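Local atomic coordinates of Lmo0325 protein (Listeria monocytogenes EGD-e, PDB entry 4RYK), a protein that probably binds DNA as a transcriptional regulator of the Rgg family, joining a helix-turn-helix region to an all-helical C-terminal domain of the TPR clan. Residues 96-101 and 122-127; 113-118 and 146-151; 245-250 and 275-280; 256-261 and 295-300. One frame throughout, in Å; residues are numbered along the deposited sequence.

Interaction 1: 96-101 and 122-127; sequences VGMQAL and TRIQTI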
# COMPACT_ATOMS: atom_id res chain seq x y z
N VAL A 96 -29.89 -4.63 -4.34
CA VAL A 96 -30.53 -3.63 -3.50
C VAL A 96 -29.53 -2.58 -3.02
O VAL A 96 -29.78 -1.39 -3.15
CB VAL A 96 -31.26 -4.28 -2.31
CG1 VAL A 96 -31.91 -3.23 -1.41
CG2 VAL A 96 -32.30 -5.27 -2.82
N GLY A 97 -28.36 -3.00 -2.56
CA GLY A 97 -27.32 -2.04 -2.14
C GLY A 97 -26.77 -1.16 -3.29
O GLY A 97 -26.52 0.03 -3.12
N MSE A 98 -26.61 -1.74 -4.46
CA MSE A 98 -26.15 -0.96 -5.60
C MSE A 98 -27.15 0.08 -5.96
O MSE A 98 -26.77 1.20 -6.34
CB MSE A 98 -26.03 -1.80 -6.85
CG MSE A 98 -25.09 -2.92 -6.55
SE MSE A 98 -24.30 -3.37 -8.27
CE MSE A 98 -23.44 -4.99 -7.63
N GLN A 99 -28.44 -0.27 -5.90
CA GLN A 99 -29.46 0.70 -6.26
C GLN A 99 -29.43 1.89 -5.28
O GLN A 99 -29.60 3.04 -5.68
CB GLN A 99 -30.84 0.05 -6.25
CG GLN A 99 -31.99 1.00 -6.54
CD GLN A 99 -31.94 1.54 -7.95
OE1 GLN A 99 -31.92 0.78 -8.93
NE2 GLN A 99 -31.90 2.85 -8.06
N ALA A 100 -29.18 1.61 -4.01
CA ALA A 100 -29.03 2.67 -3.00
C ALA A 100 -27.78 3.52 -3.25
O ALA A 100 -27.80 4.76 -3.18
CB ALA A 100 -28.96 2.04 -1.60
N LEU A 101 -26.68 2.86 -3.57
CA LEU A 101 -25.52 3.62 -3.98
C LEU A 101 -25.84 4.50 -5.20
O LEU A 101 -25.43 5.66 -5.27
CB LEU A 101 -24.36 2.70 -4.26
CG LEU A 101 -23.08 3.41 -4.66
CD1 LEU A 101 -22.60 4.31 -3.54
CD2 LEU A 101 -22.01 2.40 -4.99
N THR A 122 -25.42 -0.67 -15.38
CA THR A 122 -25.18 -1.89 -16.13
C THR A 122 -25.06 -3.07 -15.20
O THR A 122 -25.51 -4.17 -15.54
CB THR A 122 -23.93 -1.88 -17.04
OG1 THR A 122 -22.74 -1.76 -16.26
CG2 THR A 122 -23.99 -0.75 -18.01
N ARG A 123 -24.46 -2.85 -14.04
CA ARG A 123 -24.24 -3.94 -13.09
C ARG A 123 -25.58 -4.35 -12.51
O ARG A 123 -25.84 -5.53 -12.31
CB ARG A 123 -23.23 -3.49 -12.01
CG ARG A 123 -22.82 -4.52 -11.00
CD ARG A 123 -22.32 -5.82 -11.59
NE ARG A 123 -21.01 -5.70 -12.16
CZ ARG A 123 -19.92 -6.32 -11.69
NH1 ARG A 123 -19.98 -7.13 -10.63
NH2 ARG A 123 -18.77 -6.14 -12.30
N ILE A 124 -26.46 -3.39 -12.26
CA ILE A 124 -27.81 -3.77 -11.78
C ILE A 124 -28.64 -4.52 -12.85
O ILE A 124 -29.28 -5.51 -12.54
CB ILE A 124 -28.58 -2.55 -11.25
CG1 ILE A 124 -27.91 -1.99 -9.98
CG2 ILE A 124 -30.06 -2.89 -11.00
CD1 ILE A 124 -28.14 -0.51 -9.77
N GLN A 125 -28.60 -4.09 -14.11
CA GLN A 125 -29.29 -4.85 -15.17
C GLN A 125 -28.69 -6.27 -15.32
O GLN A 125 -29.42 -7.26 -15.40
CB GLN A 125 -29.25 -4.16 -16.54
CG GLN A 125 -29.78 -2.74 -16.60
CD GLN A 125 -29.33 -2.01 -17.88
OE1 GLN A 125 -28.24 -2.25 -18.42
NE2 GLN A 125 -30.16 -1.10 -18.35
N THR A 126 -27.36 -6.40 -15.32
CA THR A 126 -26.75 -7.72 -15.42
C THR A 126 -27.14 -8.67 -14.29
O THR A 126 -27.51 -9.82 -14.55
CB THR A 126 -25.23 -7.63 -15.48
OG1 THR A 126 -24.91 -6.77 -16.56
CG2 THR A 126 -24.60 -8.98 -15.73
N ILE A 127 -27.06 -8.20 -13.04
CA ILE A 127 -27.38 -9.04 -11.89
C ILE A 127 -28.86 -9.46 -11.90
O ILE A 127 -29.17 -10.62 -11.74
CB ILE A 127 -27.06 -8.33 -10.57
CG1 ILE A 127 -25.54 -8.16 -10.44
CG2 ILE A 127 -27.63 -9.12 -9.38
CD1 ILE A 127 -25.12 -7.26 -9.29
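The amide of Q99 meets I124 only loosely: its OE1 lies 4.1 Å from I124 CD1, and the two side chains cross at about a right angle. The other end of this flat group, NE2, is hydrogen-bonded to D103 one turn further along the same helix, which ties the amide to its own helix. The second flat group, the guanidinium of R123, is carried away from the contact, because the chain is bent at chi2 and chi3; what R123 presents to the partner helix is its aliphatic stem. The selenomethionine M98 lies against that stem. With CG anti to its carbonyl carbon (chi1 -58°) and the chain extended beyond, M98 extends toward helix 113-132, with CB 3.7 Å from I124 CG1. Its SE is 3.3 Å from R123 CG, and its methyl CE meets I127 CD1 tip to tip. That last pair is modelled closer than normal van der Waals contact, so the fine placement of the methyl is doubtful. The two segments run nearly antiparallel, at 159°, with a closest axis approach of 9.9 Å, as an alpha-alpha hairpin of the kind from which TPR-clan domains are built. Helix 82-91 borders it, with L89 and S90 against M98 and F86 against R123. Across this interface the contact is largely carbon and selenium against carbon, with only the amide oxygen and backbone N of Q99 brushing I124 CD1, while T126 OG1 bonds to T122 O. Cohesion between the segments therefore rests on shape and dispersion rather than on directional bonds.

Interaction 2: 113-118 and 146-151; sequences SEVRKA and KKIIHD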
# COMPACT_ATOMS: atom_id res chain seq x y z
N SER A 113 -20.36 12.24 -12.89
CA SER A 113 -20.72 11.02 -12.23
C SER A 113 -21.48 10.13 -13.23
O SER A 113 -21.82 8.98 -12.91
CB SER A 113 -21.50 11.33 -10.95
OG SER A 113 -22.61 12.18 -11.21
N GLU A 114 -21.69 10.64 -14.47
CA GLU A 114 -22.37 9.87 -15.54
C GLU A 114 -21.74 8.50 -15.77
O GLU A 114 -22.45 7.49 -15.89
CB GLU A 114 -22.39 10.61 -16.88
CG GLU A 114 -23.48 11.66 -17.07
CD GLU A 114 -24.89 11.16 -16.78
OE1 GLU A 114 -25.51 11.71 -15.83
OE2 GLU A 114 -25.38 10.23 -17.48
N VAL A 115 -20.42 8.44 -15.80
CA VAL A 115 -19.77 7.16 -16.08
C VAL A 115 -19.93 6.23 -14.91
O VAL A 115 -20.23 5.07 -15.09
CB VAL A 115 -18.29 7.31 -16.37
CG1 VAL A 115 -17.67 5.98 -16.74
CG2 VAL A 115 -18.17 8.20 -17.54
N ARG A 116 -19.77 6.74 -13.70
CA ARG A 116 -19.95 5.88 -12.53
C ARG A 116 -21.36 5.39 -12.44
O ARG A 116 -21.61 4.21 -12.15
CB ARG A 116 -19.54 6.60 -11.26
CG ARG A 116 -18.03 6.73 -11.17
CD ARG A 116 -17.62 7.44 -9.90
NE ARG A 116 -16.16 7.51 -9.67
CZ ARG A 116 -15.65 7.91 -8.51
NH1 ARG A 116 -16.46 8.28 -7.52
NH2 ARG A 116 -14.34 7.99 -8.34
N LYS A 117 -22.31 6.27 -12.72
CA LYS A 117 -23.73 5.85 -12.75
C LYS A 117 -23.99 4.82 -13.81
O LYS A 117 -24.73 3.87 -13.57
CB LYS A 117 -24.65 7.03 -12.96
CG LYS A 117 -24.64 7.93 -11.74
CD LYS A 117 -25.74 8.98 -11.79
CE LYS A 117 -25.42 10.11 -12.73
NZ LYS A 117 -25.87 11.39 -12.10
N ALA A 118 -23.37 4.98 -14.97
CA ALA A 118 -23.57 4.00 -16.05
C ALA A 118 -23.04 2.64 -15.61
O ALA A 118 -23.63 1.60 -15.87
CB ALA A 118 -22.91 4.47 -17.34
N LYS A 146 -23.35 1.49 -22.20
CA LYS A 146 -22.06 1.09 -22.77
C LYS A 146 -21.47 2.24 -23.60
O LYS A 146 -20.27 2.48 -23.59
CB LYS A 146 -22.23 -0.11 -23.67
CG LYS A 146 -22.70 -1.37 -22.94
CD LYS A 146 -23.41 -2.30 -23.92
CE LYS A 146 -22.56 -2.67 -25.13
NZ LYS A 146 -23.41 -2.93 -26.33
N LYS A 147 -22.33 2.95 -24.31
CA LYS A 147 -21.92 4.11 -25.05
C LYS A 147 -21.34 5.20 -24.13
O LYS A 147 -20.33 5.84 -24.46
CB LYS A 147 -23.09 4.67 -25.83
CG LYS A 147 -22.75 5.90 -26.64
CD LYS A 147 -23.92 6.26 -27.55
CE LYS A 147 -23.96 7.75 -27.86
NZ LYS A 147 -22.73 8.12 -28.59
N ILE A 148 -21.98 5.44 -23.01
CA ILE A 148 -21.47 6.45 -22.08
C ILE A 148 -20.05 6.10 -21.62
O ILE A 148 -19.18 6.95 -21.54
CB ILE A 148 -22.41 6.62 -20.89
CG1 ILE A 148 -23.61 7.47 -21.30
CG2 ILE A 148 -21.70 7.29 -19.71
CD1 ILE A 148 -24.76 7.39 -20.31
N ILE A 149 -19.82 4.85 -21.32
CA ILE A 149 -18.54 4.41 -20.81
C ILE A 149 -17.50 4.48 -21.93
O ILE A 149 -16.43 5.03 -21.76
CB ILE A 149 -18.65 2.98 -20.27
CG1 ILE A 149 -19.55 2.98 -19.04
CG2 ILE A 149 -17.25 2.42 -19.95
CD1 ILE A 149 -20.14 1.61 -18.74
N HIS A 150 -17.85 3.95 -23.09
CA HIS A 150 -16.98 4.05 -24.26
C HIS A 150 -16.57 5.48 -24.54
O HIS A 150 -15.38 5.77 -24.78
CB HIS A 150 -17.66 3.48 -25.51
CG HIS A 150 -16.90 3.80 -26.76
ND1 HIS A 150 -17.08 4.98 -27.45
CD2 HIS A 150 -15.90 3.14 -27.37
CE1 HIS A 150 -16.24 5.01 -28.47
NE2 HIS A 150 -15.51 3.90 -28.46
N ASP A 151 -17.55 6.37 -24.53
CA ASP A 151 -17.31 7.75 -24.96
C ASP A 151 -16.53 8.55 -23.93
O ASP A 151 -15.89 9.53 -24.28
CB ASP A 151 -18.61 8.49 -25.22
CG ASP A 151 -19.32 8.02 -26.49
OD1 ASP A 151 -18.75 7.23 -27.24
OD2 ASP A 151 -20.47 8.45 -26.69
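A118 and V115 receive two neighbouring isoleucines, I148 and I149, where helix 113-132 packs on helix 143-153 in a helical domain of the TPR clan. The segments run in broadly opposite directions, at 135°, and the axes come within 8.9 Å. The small A118 points its methyl toward the partner helix, and nearby the CA atoms of V115 and I149 are 5.6 Å apart. I148 shows how a beta-branched side chain divides its work. With CG1 anti to the carbonyl carbon (chi1 -79°), CG2 stands anti to the backbone N and packs beside A118, its distance to A118 CB being 3.9 Å. The same methyl also touches the carbonyl oxygen of E114. The longer branch turns toward the carboxylate of E114, where I148 CD1 lies 4.1 Å from E114 OE2. That carboxylate is folded back by a bend at chi2, and its other oxygen makes a long ion pair with K117. I149 has much the same first torsion but uses the other branch, CG1, which approaches A118 CB at 4.0 Å and V115 CG1 at 4.2 Å. F173 from a loop also packs on I149, and Y152 and Y145 of helix 143-153 touch V115 and A118 respectively. V115 divides its two methyls between the isoleucines: while CG1 faces I149, V115 CG2 lies 4.2 Å from the CG2 methyl of I148.

Interaction 3: 245-250 and 275-280; sequences YRIVAN and QTWKEL
I247 sets its CG2 branch over one face of the W277 indole, with CG2 3.6 Å from the centroid of the five-membered ring and 21° off the ring normal. This is a CH-pi contact, and it is tight: I247 CG2 comes to 3.4 Å from W277 CE2. The tryptophan offers the broad flat surface and the isoleucine the bump, the two side chains sliding past each other in opposite directions. With CG1 anti to the carbonyl carbon (chi1 -58°), the longer branch of I247 runs on into a hollow floored by the indole and walled by two aliphatic groups. T276 CG2 bounds it 3.9 Å from I247 CD1, and L280 CD1 bounds it at 4.0 Å from the same methyl. The hollow lies in a pair of antiparallel helices, 243-259 and 263-279, joined as an alpha-alpha hairpin of the TPR-clan domain, and L280 is the residue where the second helix gives out. V248 fits differently, meeting the rim of the indole rather than its face: its CG2 lies near the ring plane, 3.6 Å from W277 CZ2. Further round the same indole, Y289 of helix 283-300 stacks on it and F244 meets it at a slant. The surface also reaches the dimer interface, for L280 of the second subunit packs on I247, while N250 ND2 and R246 NH1 bond to the carbonyl oxygens of E279 and L280 of that subunit.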
# COMPACT_ATOMS: atom_id res chain seq x y z
N TYR A 245 0.35 -11.65 -6.03
CA TYR A 245 0.21 -11.67 -7.46
C TYR A 245 1.32 -12.41 -8.18
O TYR A 245 1.16 -12.78 -9.33
CB TYR A 245 0.04 -10.24 -8.01
CG TYR A 245 -1.31 -9.72 -7.68
CD1 TYR A 245 -2.42 -10.18 -8.33
CD2 TYR A 245 -1.48 -8.79 -6.67
CE1 TYR A 245 -3.71 -9.74 -8.01
CE2 TYR A 245 -2.74 -8.34 -6.34
CZ TYR A 245 -3.85 -8.80 -7.03
OH TYR A 245 -5.10 -8.32 -6.71
N ARG A 246 2.44 -12.66 -7.52
CA ARG A 246 3.46 -13.53 -8.08
C ARG A 246 2.93 -14.97 -8.09
O ARG A 246 3.27 -15.76 -8.95
CB ARG A 246 4.76 -13.44 -7.30
CG ARG A 246 5.32 -12.03 -7.32
CD ARG A 246 6.72 -12.03 -6.77
NE ARG A 246 7.27 -10.69 -6.60
CZ ARG A 246 8.54 -10.45 -6.32
NH1 ARG A 246 9.38 -11.45 -6.19
NH2 ARG A 246 8.98 -9.21 -6.17
N ILE A 247 2.05 -15.30 -7.14
CA ILE A 247 1.48 -16.64 -7.11
C ILE A 247 0.52 -16.75 -8.29
O ILE A 247 0.53 -17.74 -9.05
CB ILE A 247 0.72 -16.93 -5.79
CG1 ILE A 247 1.61 -16.76 -4.56
CG2 ILE A 247 0.20 -18.37 -5.80
CD1 ILE A 247 0.78 -16.71 -3.28
N VAL A 248 -0.28 -15.71 -8.45
CA VAL A 248 -1.24 -15.63 -9.56
C VAL A 248 -0.52 -15.80 -10.89
O VAL A 248 -0.95 -16.62 -11.73
CB VAL A 248 -2.02 -14.33 -9.55
CG1 VAL A 248 -2.97 -14.29 -10.74
CG2 VAL A 248 -2.82 -14.17 -8.26
N ALA A 249 0.57 -15.04 -11.06
CA ALA A 249 1.41 -15.17 -12.28
C ALA A 249 1.96 -16.59 -12.48
O ALA A 249 1.97 -17.10 -13.61
CB ALA A 249 2.56 -14.18 -12.24
N ASN A 250 2.38 -17.24 -11.40
CA ASN A 250 2.83 -18.62 -11.50
C ASN A 250 1.70 -19.54 -11.96
O ASN A 250 1.95 -20.43 -12.79
CB ASN A 250 3.42 -19.17 -10.20
CG ASN A 250 4.83 -18.66 -9.90
OD1 ASN A 250 5.52 -18.11 -10.76
ND2 ASN A 250 5.28 -18.87 -8.67
N GLN A 275 -1.47 -24.92 -4.04
CA GLN A 275 -0.94 -25.37 -2.75
C GLN A 275 -0.32 -24.23 -1.97
O GLN A 275 -0.37 -24.20 -0.75
CB GLN A 275 0.10 -26.46 -3.00
CG GLN A 275 0.73 -27.13 -1.79
CD GLN A 275 -0.25 -27.74 -0.79
OE1 GLN A 275 -1.32 -28.26 -1.15
NE2 GLN A 275 0.14 -27.69 0.51
N THR A 276 0.30 -23.29 -2.69
CA THR A 276 0.92 -22.16 -2.07
C THR A 276 -0.12 -21.26 -1.47
O THR A 276 0.03 -20.79 -0.35
CB THR A 276 1.82 -21.37 -3.04
OG1 THR A 276 2.90 -22.21 -3.47
CG2 THR A 276 2.41 -20.18 -2.33
N TRP A 277 -1.21 -21.00 -2.20
CA TRP A 277 -2.29 -20.23 -1.60
C TRP A 277 -2.81 -20.92 -0.32
O TRP A 277 -3.15 -20.23 0.67
CB TRP A 277 -3.45 -20.02 -2.57
CG TRP A 277 -3.23 -18.91 -3.55
CD1 TRP A 277 -2.87 -17.63 -3.27
CD2 TRP A 277 -3.39 -18.97 -4.96
NE1 TRP A 277 -2.79 -16.90 -4.40
CE2 TRP A 277 -3.08 -17.71 -5.46
CE3 TRP A 277 -3.71 -19.99 -5.85
CZ2 TRP A 277 -3.14 -17.42 -6.82
CZ3 TRP A 277 -3.74 -19.72 -7.18
CH2 TRP A 277 -3.46 -18.43 -7.66
N LYS A 278 -2.86 -22.24 -0.32
CA LYS A 278 -3.30 -22.97 0.88
C LYS A 278 -2.34 -22.79 2.00
O LYS A 278 -2.77 -22.52 3.12
CB LYS A 278 -3.47 -24.46 0.67
CG LYS A 278 -4.69 -24.74 -0.16
CD LYS A 278 -4.85 -26.22 -0.45
CE LYS A 278 -5.99 -26.42 -1.43
NZ LYS A 278 -6.15 -27.86 -1.76
N GLU A 279 -1.06 -22.91 1.70
CA GLU A 279 -0.04 -22.86 2.75
C GLU A 279 0.05 -21.49 3.38
O GLU A 279 0.47 -21.36 4.52
CB GLU A 279 1.28 -23.24 2.16
CG GLU A 279 1.35 -24.70 1.82
CD GLU A 279 2.63 -25.05 1.09
OE1 GLU A 279 3.34 -24.10 0.69
OE2 GLU A 279 2.92 -26.24 0.94
N LEU A 280 -0.36 -20.47 2.62
CA LEU A 280 -0.34 -19.09 3.09
C LEU A 280 -1.71 -18.62 3.57
O LEU A 280 -1.89 -17.43 3.76
CB LEU A 280 0.19 -18.10 2.02
CG LEU A 280 1.60 -18.40 1.47
CD1 LEU A 280 1.98 -17.37 0.43
CD2 LEU A 280 2.65 -18.38 2.56

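Interaction 4: 256-261 and 295-300; sequences IWMKEG and QFLEKE
F296 offers its ring rim to SE and CB of the selenomethionine M258 and to CG of K259, the last residue of its helix. M258 SE sits at the ring edge, 5.3 Å from the centroid and 77° off the normal, a Met-aromatic contact. Chi1 and chi2 of M258 set SE 3.9 Å from L297 CD2; the bend at chi3 (-93°) then turns CE to 3.6 Å from F296 CE1. K259 approaches another part of the rim, its CG near the ring plane and 3.9 Å from F296 CZ. From there the lysine, bent at chi2, chi3 and chi4, runs at about a right angle to E300, forming a salt bridge, K259 NZ to E300 OE1 at 3.4 Å, weak as a hydrogen bond; N218 OD1 is a further weak partner of K259 NZ. E300 also lays CG over one face of the F296 ring, 3.5 Å above its plane and offset toward the rim. Helix 243-259 ends beside this cluster in a Schellman motif, with G261 as its C-prime residue. Y267 and A270 of helix 263-279 bear on M258, Y267 also on L297, while I215 of helix 197-216 touches F296 and I220 of helix 220-235 touches K259.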
# COMPACT_ATOMS: atom_id res chain seq x y z
N ILE A 256 -0.72 -21.54 -19.37
CA ILE A 256 -0.20 -21.28 -20.69
C ILE A 256 0.77 -22.35 -21.16
O ILE A 256 0.75 -22.76 -22.33
CB ILE A 256 0.42 -19.89 -20.77
CG1 ILE A 256 -0.69 -18.84 -20.59
CG2 ILE A 256 1.13 -19.72 -22.11
CD1 ILE A 256 -0.21 -17.40 -20.63
N TRP A 257 1.60 -22.83 -20.26
CA TRP A 257 2.44 -23.97 -20.61
C TRP A 257 1.61 -25.17 -21.04
O TRP A 257 1.97 -25.84 -22.03
CB TRP A 257 3.36 -24.36 -19.46
CG TRP A 257 4.56 -23.48 -19.35
CD1 TRP A 257 5.13 -22.75 -20.35
CD2 TRP A 257 5.36 -23.24 -18.18
NE1 TRP A 257 6.23 -22.07 -19.87
CE2 TRP A 257 6.40 -22.38 -18.55
CE3 TRP A 257 5.30 -23.71 -16.87
CZ2 TRP A 257 7.36 -21.93 -17.64
CZ3 TRP A 257 6.27 -23.29 -15.97
CH2 TRP A 257 7.29 -22.40 -16.36
N MSE A 258 0.51 -25.44 -20.36
CA MSE A 258 -0.34 -26.57 -20.75
C MSE A 258 -0.85 -26.39 -22.15
O MSE A 258 -0.86 -27.30 -22.93
CB MSE A 258 -1.49 -26.77 -19.77
CG MSE A 258 -0.94 -27.18 -18.42
SE MSE A 258 -2.31 -27.85 -17.20
CE MSE A 258 -2.69 -26.16 -16.31
N LYS A 259 -1.27 -25.19 -22.46
CA LYS A 259 -1.72 -24.85 -23.79
C LYS A 259 -0.61 -24.87 -24.81
O LYS A 259 -0.89 -25.03 -25.97
CB LYS A 259 -2.31 -23.45 -23.79
CG LYS A 259 -3.65 -23.34 -23.10
CD LYS A 259 -4.74 -23.99 -23.92
CE LYS A 259 -5.10 -23.16 -25.14
NZ LYS A 259 -5.29 -24.07 -26.30
N GLU A 260 0.63 -24.64 -24.41
CA GLU A 260 1.71 -24.66 -25.37
C GLU A 260 2.29 -26.07 -25.48
O GLU A 260 3.45 -26.21 -25.84
CB GLU A 260 2.80 -23.67 -24.97
CG GLU A 260 2.38 -22.22 -25.17
CD GLU A 260 3.34 -21.23 -24.54
OE1 GLU A 260 4.12 -21.60 -23.62
OE2 GLU A 260 3.30 -20.05 -24.95
N GLY A 261 1.51 -27.09 -25.13
CA GLY A 261 2.01 -28.46 -25.07
C GLY A 261 3.01 -28.86 -23.98
O GLY A 261 3.51 -29.98 -23.98
N GLN A 295 -11.93 -26.75 -14.75
CA GLN A 295 -12.73 -26.37 -15.92
C GLN A 295 -11.79 -26.20 -17.09
O GLN A 295 -12.08 -26.59 -18.21
CB GLN A 295 -13.50 -25.07 -15.62
CG GLN A 295 -14.59 -25.25 -14.55
CD GLN A 295 -15.80 -26.04 -15.07
OE1 GLN A 295 -16.40 -25.68 -16.08
NE2 GLN A 295 -16.17 -27.13 -14.36
N PHE A 296 -10.63 -25.66 -16.82
CA PHE A 296 -9.64 -25.48 -17.86
C PHE A 296 -9.21 -26.84 -18.43
O PHE A 296 -9.15 -27.02 -19.65
CB PHE A 296 -8.48 -24.70 -17.30
CG PHE A 296 -7.28 -24.71 -18.16
CD1 PHE A 296 -6.32 -25.68 -18.01
CD2 PHE A 296 -7.10 -23.72 -19.13
CE1 PHE A 296 -5.19 -25.67 -18.81
CE2 PHE A 296 -5.95 -23.70 -19.90
CZ PHE A 296 -5.00 -24.68 -19.75
N LEU A 297 -8.93 -27.80 -17.56
CA LEU A 297 -8.51 -29.12 -18.00
C LEU A 297 -9.59 -29.75 -18.88
O LEU A 297 -9.30 -30.36 -19.89
CB LEU A 297 -8.26 -30.03 -16.82
CG LEU A 297 -7.07 -29.72 -15.92
CD1 LEU A 297 -6.98 -30.75 -14.79
CD2 LEU A 297 -5.79 -29.65 -16.73
N GLU A 298 -10.83 -29.58 -18.48
CA GLU A 298 -11.95 -30.00 -19.28
C GLU A 298 -12.12 -29.28 -20.63
O GLU A 298 -12.16 -29.92 -21.67
CB GLU A 298 -13.22 -29.86 -18.48
CG GLU A 298 -13.73 -31.19 -17.99
CD GLU A 298 -15.22 -31.15 -17.93
OE1 GLU A 298 -15.70 -30.13 -17.40
OE2 GLU A 298 -15.87 -32.08 -18.43
N LYS A 299 -12.26 -27.96 -20.61
CA LYS A 299 -12.40 -27.23 -21.85
C LYS A 299 -11.25 -27.65 -22.75
O LYS A 299 -11.45 -28.15 -23.83
CB LYS A 299 -12.36 -25.73 -21.61
CG LYS A 299 -12.37 -24.90 -22.88
CD LYS A 299 -12.54 -23.42 -22.57
CE LYS A 299 -12.27 -22.53 -23.78
NZ LYS A 299 -12.72 -23.13 -25.07
N GLU A 300 -10.02 -27.49 -22.27
CA GLU A 300 -8.87 -27.78 -23.11
C GLU A 300 -8.72 -29.25 -23.37
O GLU A 300 -7.94 -29.64 -24.22
CB GLU A 300 -7.61 -27.27 -22.47
CG GLU A 300 -7.69 -25.80 -22.08
CD GLU A 300 -8.32 -24.94 -23.15
OE1 GLU A 300 -7.89 -25.04 -24.31
OE2 GLU A 300 -9.24 -24.15 -22.80

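Overall arrangement
Downstream of the N-terminal helix-turn-helix region, interaction 1 closes a loop of 20 residues, bringing helix 95-108 onto helix 113-132. Interaction 2 starts within that loop, on the first turns of helix 113-132, and ends beyond it on helix 143-153, so the two cross and share that helix, their centres about 15 Å apart. Interactions 3 and 4 follow in series, and they too cross: both start on helix 243-259 and run to the next two helices, 263-279 and 283-300. Their centres lie about 19 Å apart. Interactions 2 and 3 lie on opposite sides of the chain's centre, their own centres about 35 Å apart. Each crossed pair thus ties three consecutive helices together.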